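Local coordinates for protein ribokinase RBSK (Mycobacterium tuberculosis, PDB 3GO6) that probably phosphorylates D-ribose at O-5 using ATP and magnesium, giving ribose 5-phosphate for nucleotide synthesis and the pentose phosphate pathway, at residues V115-A118 with S119-T123; I197-E200 with H201-N204; A222-V225 with G226-G229. All blocks are in the same frame, centred on the assembly; numbering follows the deposited sequence.

Interaction 1: V115-A118 with S119-T123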
loop_
_atom_site.group_PDB
_atom_site.type_symbol
_atom_site.label_atom_id
_atom_site.label_comp_id
_atom_site.label_asym_id
_atom_site.label_seq_id
_atom_site.Cartn_x
_atom_site.Cartn_y
_atom_site.Cartn_z
ATOM N N VAL A 115 0.626 8.469 2.019
ATOM C CA VAL A 115 2.031 8.717 1.701
ATOM C C VAL A 115 2.425 10.076 2.299
ATOM O O VAL A 115 1.719 11.066 2.102
ATOM C CB VAL A 115 2.273 8.697 0.177
ATOM C CG1 VAL A 115 3.799 8.740 -0.130
ATOM C CG2 VAL A 115 1.644 7.457 -0.437
ATOM N N VAL A 116 3.535 10.106 3.036
ATOM C CA VAL A 116 3.943 11.306 3.794
ATOM C C VAL A 116 5.341 11.650 3.292
ATOM O O VAL A 116 6.223 10.784 3.281
ATOM C CB VAL A 116 3.946 11.054 5.326
ATOM C CG1 VAL A 116 4.394 12.309 6.113
ATOM C CG2 VAL A 116 2.553 10.595 5.781
ATOM N N ASP A 117 5.507 12.887 2.821
ATOM C CA ASP A 117 6.785 13.324 2.231
ATOM C C ASP A 117 7.660 14.121 3.213
ATOM O O ASP A 117 7.322 14.282 4.399
ATOM C CB ASP A 117 6.573 14.063 0.878
ATOM C CG ASP A 117 5.970 15.484 1.027
ATOM O OD1 ASP A 117 6.032 16.105 2.108
ATOM O OD2 ASP A 117 5.435 16.002 0.019
ATOM N N ALA A 118 8.796 14.610 2.714
ATOM C CA ALA A 118 9.770 15.310 3.558
ATOM C C ALA A 118 9.259 16.599 4.217
ATOM O O ALA A 118 9.772 17.005 5.268
ATOM C CB ALA A 118 11.061 15.560 2.764
ATOM N N SER A 119 8.257 17.238 3.619
ATOM C CA SER A 119 7.676 18.448 4.198
ATOM C C SER A 119 6.517 18.166 5.180
ATOM O O SER A 119 5.864 19.108 5.667
ATOM C CB SER A 119 7.180 19.370 3.088
ATOM O OG SER A 119 6.056 18.781 2.447
ATOM N N ALA A 120 6.274 16.879 5.459
ATOM C CA ALA A 120 5.149 16.398 6.285
ATOM C C ALA A 120 3.777 16.477 5.605
ATOM O O ALA A 120 2.756 16.179 6.229
ATOM C CB ALA A 120 5.115 17.080 7.673
ATOM N N GLU A 121 3.754 16.871 4.337
ATOM C CA GLU A 121 2.533 16.823 3.540
ATOM C C GLU A 121 2.156 15.358 3.280
ATOM O O GLU A 121 3.009 14.488 3.348
ATOM C CB GLU A 121 2.711 17.573 2.216
ATOM C CG GLU A 121 1.453 17.620 1.322
ATOM C CD GLU A 121 0.248 18.316 1.982
ATOM O OE1 GLU A 121 0.027 19.515 1.665
ATOM O OE2 GLU A 121 -0.471 17.690 2.812
ATOM N N ASN A 122 0.883 15.101 2.991
ATOM C CA ASN A 122 0.394 13.723 2.820
ATOM C C ASN A 122 -0.607 13.622 1.671
ATOM O O ASN A 122 -1.247 14.621 1.316
ATOM C CB ASN A 122 -0.228 13.212 4.133
ATOM C CG ASN A 122 -1.643 13.760 4.382
ATOM O OD1 ASN A 122 -2.629 13.160 3.948
ATOM N ND2 ASN A 122 -1.743 14.885 5.093
ATOM N N THR A 123 -0.708 12.436 1.076
ATOM C CA THR A 123 -1.798 12.105 0.157
ATOM C C THR A 123 -2.496 10.874 0.699
ATOM O O THR A 123 -1.870 10.053 1.398
ATOM C CB THR A 123 -1.337 11.779 -1.296
ATOM O OG1 THR A 123 -0.530 10.585 -1.324
ATOM C CG2 THR A 123 -0.555 12.959 -1.931
#

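Interaction 2: I197-E200 with H201-N204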
loop_
_atom_site.group_PDB
_atom_site.type_symbol
_atom_site.label_atom_id
_atom_site.label_comp_id
_atom_site.label_asym_id
_atom_site.label_seq_id
_atom_site.Cartn_x
_atom_site.Cartn_y
_atom_site.Cartn_z
ATOM N N ILE A 197 -17.271 20.807 7.413
ATOM C CA ILE A 197 -15.823 20.937 7.617
ATOM C C ILE A 197 -15.188 20.468 6.351
ATOM O O ILE A 197 -15.490 19.371 5.861
ATOM C CB ILE A 197 -15.328 20.053 8.794
ATOM C CG1 ILE A 197 -16.098 20.394 10.076
ATOM C CG2 ILE A 197 -13.789 20.175 8.992
ATOM C CD1 ILE A 197 -16.032 19.281 11.159
ATOM N N ALA A 198 -14.302 21.291 5.801
ATOM C CA ALA A 198 -13.660 20.950 4.542
ATOM C C ALA A 198 -12.400 21.760 4.362
ATOM O O ALA A 198 -12.312 22.860 4.884
ATOM C CB ALA A 198 -14.609 21.200 3.380
ATOM N N ASN A 199 -11.416 21.226 3.646
ATOM C CA ASN A 199 -10.298 22.080 3.219
ATOM C C ASN A 199 -10.765 23.004 2.076
ATOM O O ASN A 199 -11.921 22.915 1.647
ATOM C CB ASN A 199 -9.016 21.269 2.892
ATOM C CG ASN A 199 -9.143 20.390 1.658
ATOM O OD1 ASN A 199 -9.868 20.689 0.700
ATOM N ND2 ASN A 199 -8.395 19.301 1.661
ATOM N N GLU A 200 -9.899 23.888 1.592
ATOM C CA GLU A 200 -10.331 24.858 0.567
ATOM C C GLU A 200 -10.831 24.187 -0.710
ATOM O O GLU A 200 -11.897 24.543 -1.220
ATOM C CB GLU A 200 -9.243 25.909 0.271
ATOM C CG GLU A 200 -9.031 26.896 1.425
ATOM C CD GLU A 200 -9.817 28.211 1.301
ATOM O OE1 GLU A 200 -10.935 28.241 0.715
ATOM O OE2 GLU A 200 -9.308 29.237 1.808
ATOM N N HIS A 201 -10.099 23.187 -1.194
ATOM C CA HIS A 201 -10.500 22.447 -2.402
ATOM C C HIS A 201 -11.831 21.696 -2.207
ATOM O O HIS A 201 -12.747 21.769 -3.058
ATOM C CB HIS A 201 -9.370 21.504 -2.851
ATOM C CG HIS A 201 -9.802 20.450 -3.826
ATOM N ND1 HIS A 201 -9.990 20.703 -5.170
ATOM C CD2 HIS A 201 -10.064 19.130 -3.653
ATOM C CE1 HIS A 201 -10.366 19.588 -5.778
ATOM N NE2 HIS A 201 -10.420 18.621 -4.878
ATOM N N GLU A 202 -11.955 20.989 -1.089
ATOM C CA GLU A 202 -13.217 20.318 -0.756
ATOM C C GLU A 202 -14.374 21.319 -0.574
ATOM O O GLU A 202 -15.512 21.042 -0.987
ATOM C CB GLU A 202 -13.057 19.461 0.512
ATOM C CG GLU A 202 -12.059 18.306 0.372
ATOM C CD GLU A 202 -11.540 17.763 1.721
ATOM O OE1 GLU A 202 -11.724 18.428 2.774
ATOM O OE2 GLU A 202 -10.924 16.660 1.705
ATOM N N ALA A 203 -14.101 22.467 0.040
ATOM C CA ALA A 203 -15.150 23.480 0.243
ATOM C C ALA A 203 -15.703 24.005 -1.094
ATOM O O ALA A 203 -16.925 24.213 -1.231
ATOM C CB ALA A 203 -14.648 24.629 1.124
ATOM N N ASN A 204 -14.812 24.194 -2.072
ATOM C CA ASN A 204 -15.193 24.618 -3.429
ATOM C C ASN A 204 -16.155 23.631 -4.098
ATOM O O ASN A 204 -17.040 24.040 -4.832
ATOM C CB ASN A 204 -13.962 24.757 -4.339
ATOM C CG ASN A 204 -13.071 25.931 -3.968
ATOM O OD1 ASN A 204 -13.510 26.879 -3.302
ATOM N ND2 ASN A 204 -11.803 25.883 -4.416
HETATM O O HOH W 1 -12.699 27.254 -0.964
#

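Interaction 3: A222-V225 with G226-G229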
loop_
_atom_site.group_PDB
_atom_site.type_symbol
_atom_site.label_atom_id
_atom_site.label_comp_id
_atom_site.label_asym_id
_atom_site.label_seq_id
_atom_site.Cartn_x
_atom_site.Cartn_y
_atom_site.Cartn_z
ATOM N N ALA A 222 -8.199 27.689 10.715
ATOM C CA ALA A 222 -9.458 27.558 9.996
ATOM C C ALA A 222 -10.098 28.917 9.739
ATOM O O ALA A 222 -9.855 29.879 10.471
ATOM C CB ALA A 222 -10.436 26.638 10.769
ATOM N N ARG A 223 -10.894 28.970 8.677
ATOM C CA ARG A 223 -11.698 30.127 8.280
ATOM C C ARG A 223 -13.161 29.731 8.541
ATOM O O ARG A 223 -13.564 28.604 8.230
ATOM C CB ARG A 223 -11.485 30.328 6.781
ATOM C CG ARG A 223 -11.906 31.601 6.174
ATOM C CD ARG A 223 -11.193 31.803 4.807
ATOM N NE ARG A 223 -11.478 30.795 3.766
ATOM C CZ ARG A 223 -12.620 30.719 3.075
ATOM N NH1 ARG A 223 -13.621 31.550 3.335
ATOM N NH2 ARG A 223 -12.778 29.798 2.132
ATOM N N TYR A 224 -13.945 30.639 9.114
ATOM C CA TYR A 224 -15.388 30.427 9.294
ATOM C C TYR A 224 -16.192 31.365 8.379
ATOM O O TYR A 224 -15.878 32.560 8.286
ATOM C CB TYR A 224 -15.771 30.639 10.759
ATOM C CG TYR A 224 -17.253 30.666 11.032
ATOM C CD1 TYR A 224 -17.900 29.552 11.577
ATOM C CD2 TYR A 224 -18.022 31.803 10.746
ATOM C CE1 TYR A 224 -19.255 29.561 11.820
ATOM C CE2 TYR A 224 -19.393 31.823 10.995
ATOM C CZ TYR A 224 -20.002 30.701 11.531
ATOM O OH TYR A 224 -21.342 30.704 11.790
ATOM N N VAL A 225 -17.201 30.807 7.701
ATOM C CA VAL A 225 -18.199 31.582 6.957
ATOM C C VAL A 225 -19.588 31.069 7.338
ATOM O O VAL A 225 -19.875 29.873 7.199
ATOM C CB VAL A 225 -18.048 31.454 5.424
ATOM C CG1 VAL A 225 -18.987 32.443 4.699
ATOM C CG2 VAL A 225 -16.605 31.670 4.980
ATOM N N GLY A 226 -20.443 31.955 7.846
ATOM C CA GLY A 226 -21.827 31.573 8.115
ATOM C C GLY A 226 -22.585 32.571 8.952
ATOM O O GLY A 226 -22.275 33.774 8.934
ATOM N N ALA A 227 -23.558 32.062 9.709
ATOM C CA ALA A 227 -24.444 32.892 10.519
ATOM C C ALA A 227 -23.710 33.824 11.483
ATOM O O ALA A 227 -24.255 34.869 11.854
ATOM C CB ALA A 227 -25.442 32.024 11.286
ATOM N N ASP A 228 -22.503 33.441 11.907
ATOM C CA ASP A 228 -21.705 34.259 12.828
ATOM C C ASP A 228 -20.829 35.277 12.096
ATOM O O ASP A 228 -20.043 35.986 12.717
ATOM C CB ASP A 228 -20.831 33.382 13.734
ATOM C CG ASP A 228 -21.636 32.576 14.742
ATOM O OD1 ASP A 228 -22.837 32.876 14.950
ATOM O OD2 ASP A 228 -21.063 31.631 15.338
ATOM N N GLY A 229 -20.962 35.337 10.778
ATOM C CA GLY A 229 -20.140 36.216 9.958
ATOM C C GLY A 229 -18.996 35.501 9.262
ATOM O O GLY A 229 -19.148 34.364 8.807
#

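Interaction 1: V115-A118 with S119-T123
Asp-117 and Ser-119 meet at the tip of the beta hairpin that joins strands 110-116 and 122-127, part of the four-stranded lid sheet through which ribokinases pair as dimers. The reversal is a type I turn followed by a G1 beta bulge. Ala-120 N returns to Asp-117 O at 3.0 Å, while Asp-117 N reaches past the bulge to Glu-121 O, so Asp-117 closes the turn with both its N-H and its C=O. Ala-120 sits at the bulge with a positive phi of 73°, which its small methyl tolerates.

Below the turn, the antiparallel ladder is regular. Val-115 and Thr-123 form a hydrogen-bonded pair, with N to O bonds in both directions (Thr-123 N to Val-115 O, 3.0 Å), and their branched side chains run side by side. Val-116 and Asn-122 form the non-hydrogen-bonded pair, and the backbone of Val-116 is turned instead to Phe-34 and Val-36.

The aspartate carboxylate holds the turn from within. With chi1 at 73°, CG stands between backbone N and carbonyl carbon, and OD1 hangs over the turn. Asp-117 OD1 accepts from Ser-119 OG at 2.7 Å on its syn side and from Ser-119 N at 2.9 Å, which comes from above the carboxylate plane; this second bond makes an Asx turn. Glu-121 N adds a weak bond, so three donors share one oxygen. A short hydroxyl side chain suits Ser-119 because it curls back to the same acceptor as its amide.

Thr-243 OG1, next to the magnesium-binding Asp-242, is bonded to Ala-120 O and Asn-122 ND2. Pro-42 of the second subunit packs on Glu-121, whose chain is bent about its CB-CG bond, so that OE2 takes Asn-122 N at 2.9 Å with its anti lone pair.

Interaction 2: I197-E200 with H201-N204
The side-chain amide of Asn-199 and the carboxylate of Glu-202 lie stacked, their planes 17° apart, with Asn-199 ND2 3.5 Å from Glu-202 CD. Their oxygens turn to backbone N-H groups. Asn-199 OD1 receives Glu-202 N at 2.8 Å in an almost straight bond, and Glu-202 OE1 takes Asn-199 N at 2.9 Å from its anti side, 30° out of the carboxylate plane. Glu-202 OE2 is left to Ser-177 OG, a second partner that helps to hold the rotation of the carboxylate.

The asparagine reaches its donor because chi1 of 68° folds CG between its backbone N and carbonyl carbon, bringing OD1 to the N-H of Glu-202 in the first helical turn. Glutamate suits the third position after the cap: its chain extends beyond CG and returns to the cap residue, where the helix N-terminus would probably favour its negative charge. Asn-199 O starts the helical bonding by accepting Ala-203 N at 2.7 Å, and the small Ala-198 CB packs on Ala-203 CB.

Gly-43 of the second subunit packs on Asn-199, a predicted ATP-binding residue. The reciprocal bonds are those of a capping box, set where strand 195-199 passes into helix 200-205 of a beta-alpha-beta unit.

Interaction 3: A222-V225 with G226-G229
Tyr-224 OH is gripped from two quarters: it accepts the backbone N of Asp-228 at 3.0 Å, with an N-H...O angle of 155°, and it is hydrogen-bonded to His-212 ND1. The phenol thus ties the turn after strand 222-226 to the start of the neighbouring strand 212-216.

With CG anti to the backbone N (chi1 171°), the ring runs forward beneath the hairpin end. Gly-229 O comes to its edge, near the ring plane, 3.4 Å from Tyr-224 CD2. Asp-228 CB approaches obliquely, 3.3 Å from Tyr-224 OH, and the carboxylate plane is turned 21° from that of the ring. Asp-228 OD2 makes a salt bridge with Arg-268 NE on helix 265-282, while Phe-231 of the next strand stacks on the tyrosine ring.

The turn itself is type I, a two-residue hairpin loop closed by a pair of backbone bonds, Gly-226 N to Gly-229 O at 2.9 Å and Gly-229 N to Gly-226 O at 2.8 Å. At the backbone angles of both Gly-226 and Gly-229 a CB would press on the carbonyl O of the residue before, which is why glycine suits both places; at Gly-226 the absence of a side chain also lets the phenol oxygen come close. Because Tyr-224 OH accepts the amide of Asp-228, the hairpin tip is held by the phenol as well as by its own two backbone bonds.

Interactions 2 and 3 are joined directly: Glu-200 OE1, on the first helical turn of 200-205, forms a 2.8 Å salt bridge with Arg-223 NH2 on strand 222-226, and the centres of the two contacts are 13 Å apart. Both reach the large mixed sheet of the ribokinase body, whereas interaction 1 belongs to the lid sheet. Its centre is 19 Å from that of interaction 2, with nearest atoms about 8 Å apart, and 29 Å from that of interaction 3. Interactions 1 and 2 lie near the sugar pocket without lining it: the side chains of Asn-122 and Glu-202 are about 6 Å and 8 Å from the bound ribose. Both also touch the second subunit. Interaction 3 lies farther from interaction 1 than interaction 2 does.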